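Local coordinates for protein aminotransferase class I and II (Anaerococcus prevotii, PDB 4EMY) that binds pyridoxal 5'-phosphate as a homodimer and probably transfers amino groups between amino acids and keto acids, at residues I40-G45 and I387-C392; G45-D50 and G355-F360. All blocks are in the same frame, centred on the assembly; numbering follows the deposited sequence.

Interaction 1 (I40-G45 and I387-C392); sequences INAALG and IRVAIC
The guanidinium of R388 is gripped from two directions: its NH2 donates to the backbone O of A43 at 3.0 Å, while NH1 is hydrogen-bonded to OD1 of N190, a residue that binds the pyridoxal phosphate. A43 O lies in front of the guanidinium edge, tilted 16° out of its plane, and receives the N-H within its own carbonyl plane. The side chain leaves the strand with CG anti to the backbone N (chi1 -167°) and bends at chi3, which swings the charged end across to the loop 42-45. One residue back, A42 O accepts the N-H of A390 at 3.0 Å. That bond is nearly straight at the hydrogen (162°), yet the donor stands well above the carbonyl plane. A390 is the centre of an inverse gamma turn just past the strand, and its CB rests against the A42 carbonyl, 3.3 Å from A42 O. Beside it, A42 CB meets CG1 of V389 at 4.1 Å. Farther along, C392 SG sits 3.6 Å from L44 O and packs on G45 CA. F358 adds a cation-pi contact to R388. In class I aminotransferases an arginine at this place typically binds the substrate carboxylate; held between a backbone carbonyl and N190 beside the cofactor, R388 is consistent with that role, with its guanidinium already oriented.

Interaction 2 (G45-D50 and G355-F360); sequences GTLLDD and GGFFTF
G45 opens the contact by fitting its bare backbone against two phenylalanine rings. Its CA lies 3.6 Å from CZ of F358, approaching that ring obliquely, and its carbonyl carbon faces the rim of the F357 ring, 3.6 Å from CD2. With no side chain between them, backbone and rings come into direct contact. T46 adds little beyond its backbone N near F357 CD2, its side chain being turned away. At L47 the contact becomes apolar: CG and both methyls gather round the far end of F357, CG and CD1 near CZ and CD2 over one face of the ring. The leucine and phenylalanine side chains cross at about a right angle. L47 CG stands anti to its own carbonyl carbon (chi1 -78°), which brings the branch to the ring although its CB does not aim there. The two aromatic residues also pack on each other, F357 CB resting 3.6 Å above one face of the F358 ring, toward its rim. Beyond the contact, F357 reaches the ring of Y227 and meets F230 edge-to-face, while F358 touches N190; Y227 and N190 both bind pyridoxal phosphate, so this aromatic pair borders the cofactor pocket. Helix 315-345 covers L47 and F357 through L332, and just past the rings the chain enters strand 359-362, where T359 packs against V389 of strand 386-389.

Overall arrangement
From the N terminus, the chain leaves helix 19-34, forms the short strand 40-41 and turns through G45, which belongs to both contacts. Interaction 2 closes the inner loop, from 45-50 to 355-360; interaction 1 closes the outer one, from 40-45 to 387-392, so interaction 2 is nested within interaction 1. Their centres lie about 7 Å apart. On the C-terminal side they meet in one antiparallel sheet, where strands 359-362 and 386-389 are neighbours and V389 N lies 2.9 Å from T359 O. A probable hydrogen bond from L48 N to C392 O joins them again. Together they tie the N-terminal segment to that sheet beside the cofactor pocket.

Interaction 1 (I40-G45 and I387-C392)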
loop_
_atom_site.group_PDB
_atom_site.type_symbol
_atom_site.label_atom_id
_atom_site.label_comp_id
_atom_site.label_asym_id
_atom_site.label_seq_id
_atom_site.Cartn_x
_atom_site.Cartn_y
_atom_site.Cartn_z
ATOM N N ILE A 40 -22.218 -25.269 -1.987
ATOM C CA ILE A 40 -22.108 -24.513 -0.745
ATOM C C ILE A 40 -20.699 -23.909 -0.640
ATOM O O ILE A 40 -19.757 -24.556 -0.168
ATOM C CB ILE A 40 -22.476 -25.381 0.485
ATOM C CG1 ILE A 40 -23.948 -25.797 0.409
ATOM C CG2 ILE A 40 -22.209 -24.633 1.787
ATOM C CD1 ILE A 40 -24.345 -26.899 1.368
ATOM N N ASN A 41 -20.568 -22.666 -1.103
ATOM C CA ASN A 41 -19.282 -21.972 -1.160
ATOM C C ASN A 41 -18.958 -21.238 0.143
ATOM O O ASN A 41 -19.316 -20.068 0.315
ATOM C CB ASN A 41 -19.269 -21.000 -2.345
ATOM C CG ASN A 41 -17.905 -20.373 -2.593
ATOM O OD1 ASN A 41 -16.900 -20.702 -1.950
ATOM N ND2 ASN A 41 -17.866 -19.456 -3.551
ATOM N N ALA A 42 -18.267 -21.930 1.045
ATOM C CA ALA A 42 -17.989 -21.412 2.375
ATOM C C ALA A 42 -16.485 -21.236 2.600
ATOM O O ALA A 42 -15.951 -21.598 3.652
ATOM C CB ALA A 42 -18.586 -22.342 3.414
ATOM N N ALA A 43 -15.818 -20.648 1.610
ATOM C CA ALA A 43 -14.358 -20.603 1.564
ATOM C C ALA A 43 -13.742 -19.287 2.052
ATOM O O ALA A 43 -12.951 -19.287 3.000
ATOM C CB ALA A 43 -13.868 -20.931 0.161
ATOM N N LEU A 44 -14.109 -18.177 1.411
ATOM C CA LEU A 44 -13.441 -16.890 1.650
ATOM C C LEU A 44 -14.259 -15.874 2.447
ATOM O O LEU A 44 -15.490 -15.882 2.425
ATOM C CB LEU A 44 -12.973 -16.266 0.330
ATOM C CG LEU A 44 -12.017 -17.053 -0.573
ATOM C CD1 LEU A 44 -11.640 -16.205 -1.777
ATOM C CD2 LEU A 44 -10.774 -17.509 0.171
ATOM N N GLY A 45 -13.541 -14.991 3.138
ATOM C CA GLY A 45 -14.138 -13.988 4.010
ATOM C C GLY A 45 -14.652 -12.745 3.306
ATOM O O GLY A 45 -14.078 -11.662 3.427
ATOM N N ILE A 387 -11.368 -27.139 10.371
ATOM C CA ILE A 387 -12.072 -26.614 9.216
ATOM C C ILE A 387 -12.639 -25.231 9.515
ATOM O O ILE A 387 -13.310 -25.024 10.532
ATOM C CB ILE A 387 -13.185 -27.579 8.765
ATOM C CG1 ILE A 387 -12.569 -28.859 8.197
ATOM C CG2 ILE A 387 -14.094 -26.923 7.734
ATOM C CD1 ILE A 387 -13.528 -30.026 8.136
ATOM N N ARG A 388 -12.352 -24.286 8.625
ATOM C CA ARG A 388 -12.884 -22.940 8.740
ATOM C C ARG A 388 -14.060 -22.752 7.785
ATOM O O ARG A 388 -13.912 -22.869 6.566
ATOM C CB ARG A 388 -11.797 -21.906 8.469
ATOM C CG ARG A 388 -12.192 -20.503 8.881
ATOM C CD ARG A 388 -11.210 -19.477 8.359
ATOM N NE ARG A 388 -11.304 -19.305 6.914
ATOM C CZ ARG A 388 -10.666 -18.360 6.231
ATOM N NH1 ARG A 388 -9.892 -17.488 6.859
ATOM N NH2 ARG A 388 -10.813 -18.280 4.920
ATOM N N VAL A 389 -15.220 -22.458 8.358
ATOM C CA VAL A 389 -16.460 -22.320 7.603
ATOM C C VAL A 389 -16.772 -20.841 7.455
ATOM O O VAL A 389 -17.089 -20.171 8.441
ATOM C CB VAL A 389 -17.629 -23.034 8.317
ATOM C CG1 VAL A 389 -18.898 -22.959 7.487
ATOM C CG2 VAL A 389 -17.269 -24.482 8.602
ATOM N N ALA A 390 -16.672 -20.333 6.230
ATOM C CA ALA A 390 -16.888 -18.912 5.977
ATOM C C ALA A 390 -18.368 -18.604 5.988
ATOM O O ALA A 390 -19.005 -18.425 4.946
ATOM C CB ALA A 390 -16.248 -18.485 4.665
ATOM N N ILE A 391 -18.912 -18.530 7.192
ATOM C CA ILE A 391 -20.339 -18.381 7.377
ATOM C C ILE A 391 -20.881 -17.080 6.762
ATOM O O ILE A 391 -22.079 -16.940 6.542
ATOM C CB ILE A 391 -20.702 -18.553 8.867
ATOM C CG1 ILE A 391 -22.114 -19.101 8.997
ATOM C CG2 ILE A 391 -20.497 -17.271 9.668
ATOM C CD1 ILE A 391 -22.423 -19.608 10.384
ATOM N N CYS A 392 -19.976 -16.154 6.461
ATOM C CA CYS A 392 -20.303 -14.892 5.801
ATOM C C CYS A 392 -20.702 -15.081 4.340
ATOM O O CYS A 392 -21.377 -14.233 3.759
ATOM C CB CYS A 392 -19.093 -13.968 5.860
ATOM S SG CYS A 392 -17.625 -14.694 5.105
#

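Interaction 2 (G45-D50 and G355-F360)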
loop_
_atom_site.group_PDB
_atom_site.type_symbol
_atom_site.label_atom_id
_atom_site.label_comp_id
_atom_site.label_asym_id
_atom_site.label_seq_id
_atom_site.Cartn_x
_atom_site.Cartn_y
_atom_site.Cartn_z
ATOM N N GLY A 45 -13.541 -14.991 3.138
ATOM C CA GLY A 45 -14.138 -13.988 4.010
ATOM C C GLY A 45 -14.652 -12.745 3.306
ATOM O O GLY A 45 -14.078 -11.662 3.427
ATOM N N THR A 46 -15.744 -12.894 2.573
ATOM C CA THR A 46 -16.427 -11.738 2.019
ATOM C C THR A 46 -17.910 -11.901 2.260
ATOM O O THR A 46 -18.472 -12.960 1.993
ATOM C CB THR A 46 -16.140 -11.568 0.522
ATOM O OG1 THR A 46 -14.724 -11.514 0.325
ATOM C CG2 THR A 46 -16.733 -10.283 0.019
ATOM N N LEU A 47 -18.535 -10.859 2.792
ATOM C CA LEU A 47 -19.966 -10.886 3.022
ATOM C C LEU A 47 -20.705 -10.923 1.694
ATOM O O LEU A 47 -20.666 -9.966 0.917
ATOM C CB LEU A 47 -20.420 -9.696 3.870
ATOM C CG LEU A 47 -20.176 -9.770 5.379
ATOM C CD1 LEU A 47 -20.461 -8.424 6.028
ATOM C CD2 LEU A 47 -20.989 -10.872 6.045
ATOM N N LEU A 48 -21.341 -12.066 1.438
ATOM C CA LEU A 48 -22.178 -12.253 0.267
ATOM C C LEU A 48 -23.616 -12.347 0.734
ATOM O O LEU A 48 -23.879 -12.821 1.842
ATOM C CB LEU A 48 -21.787 -13.530 -0.491
ATOM C CG LEU A 48 -20.307 -13.864 -0.742
ATOM C CD1 LEU A 48 -20.160 -15.204 -1.444
ATOM C CD2 LEU A 48 -19.601 -12.773 -1.530
ATOM N N ASP A 49 -24.544 -11.880 -0.099
ATOM C CA ASP A 49 -25.970 -12.029 0.181
ATOM C C ASP A 49 -26.409 -13.446 -0.148
ATOM O O ASP A 49 -25.605 -14.252 -0.626
ATOM C CB ASP A 49 -26.810 -10.999 -0.588
ATOM C CG ASP A 49 -26.618 -11.070 -2.111
ATOM O OD1 ASP A 49 -26.931 -10.058 -2.774
ATOM O OD2 ASP A 49 -26.174 -12.114 -2.652
ATOM N N ASP A 50 -27.685 -13.738 0.094
ATOM C CA ASP A 50 -28.236 -15.078 -0.119
ATOM C C ASP A 50 -28.082 -15.600 -1.553
ATOM O O ASP A 50 -28.182 -16.802 -1.783
ATOM C CB ASP A 50 -29.703 -15.137 0.334
ATOM C CG ASP A 50 -29.851 -15.189 1.859
ATOM O OD1 ASP A 50 -29.035 -14.557 2.566
ATOM O OD2 ASP A 50 -30.785 -15.860 2.359
ATOM N N GLY A 355 -18.007 -13.641 17.553
ATOM C CA GLY A 355 -18.136 -12.711 16.425
ATOM C C GLY A 355 -17.251 -13.128 15.263
ATOM O O GLY A 355 -16.462 -14.063 15.391
ATOM N N GLY A 356 -17.375 -12.451 14.126
ATOM C CA GLY A 356 -16.493 -12.716 12.994
ATOM C C GLY A 356 -17.173 -13.241 11.747
ATOM O O GLY A 356 -18.411 -13.305 11.671
ATOM N N PHE A 357 -16.352 -13.610 10.765
ATOM C CA PHE A 357 -16.831 -14.066 9.455
ATOM C C PHE A 357 -16.835 -15.583 9.335
ATOM O O PHE A 357 -17.345 -16.136 8.354
ATOM C CB PHE A 357 -15.959 -13.485 8.333
ATOM C CG PHE A 357 -16.441 -12.163 7.792
ATOM C CD1 PHE A 357 -17.195 -11.290 8.573
ATOM C CD2 PHE A 357 -16.109 -11.778 6.498
ATOM C CE1 PHE A 357 -17.630 -10.075 8.065
ATOM C CE2 PHE A 357 -16.538 -10.562 5.985
ATOM C CZ PHE A 357 -17.291 -9.706 6.774
ATOM N N PHE A 358 -16.265 -16.251 10.333
ATOM C CA PHE A 358 -16.027 -17.680 10.248
ATOM C C PHE A 358 -16.413 -18.371 11.539
ATOM O O PHE A 358 -16.233 -17.809 12.621
ATOM C CB PHE A 358 -14.546 -17.962 9.982
ATOM C CG PHE A 358 -13.934 -17.098 8.914
ATOM C CD1 PHE A 358 -13.273 -15.918 9.253
ATOM C CD2 PHE A 358 -14.000 -17.469 7.578
ATOM C CE1 PHE A 358 -12.699 -15.119 8.278
ATOM C CE2 PHE A 358 -13.428 -16.670 6.597
ATOM C CZ PHE A 358 -12.774 -15.496 6.949
ATOM N N THR A 359 -16.950 -19.584 11.407
ATOM C CA THR A 359 -17.124 -20.511 12.520
ATOM C C THR A 359 -16.112 -21.627 12.320
ATOM O O THR A 359 -15.742 -21.929 11.182
ATOM C CB THR A 359 -18.529 -21.139 12.536
ATOM O OG1 THR A 359 -18.796 -21.737 11.264
ATOM C CG2 THR A 359 -19.590 -20.100 12.844
ATOM N N PHE A 360 -15.669 -22.254 13.402
ATOM C CA PHE A 360 -14.579 -23.216 13.287
ATOM C C PHE A 360 -14.882 -24.567 13.909
ATOM O O PHE A 360 -15.264 -24.662 15.077
ATOM C CB PHE A 360 -13.296 -22.639 13.881
ATOM C CG PHE A 360 -12.043 -23.301 13.390
ATOM C CD1 PHE A 360 -11.460 -24.340 14.107
ATOM C CD2 PHE A 360 -11.431 -22.873 12.217
ATOM C CE1 PHE A 360 -10.293 -24.942 13.664
ATOM C CE2 PHE A 360 -10.266 -23.473 11.765
ATOM C CZ PHE A 360 -9.697 -24.506 12.491
#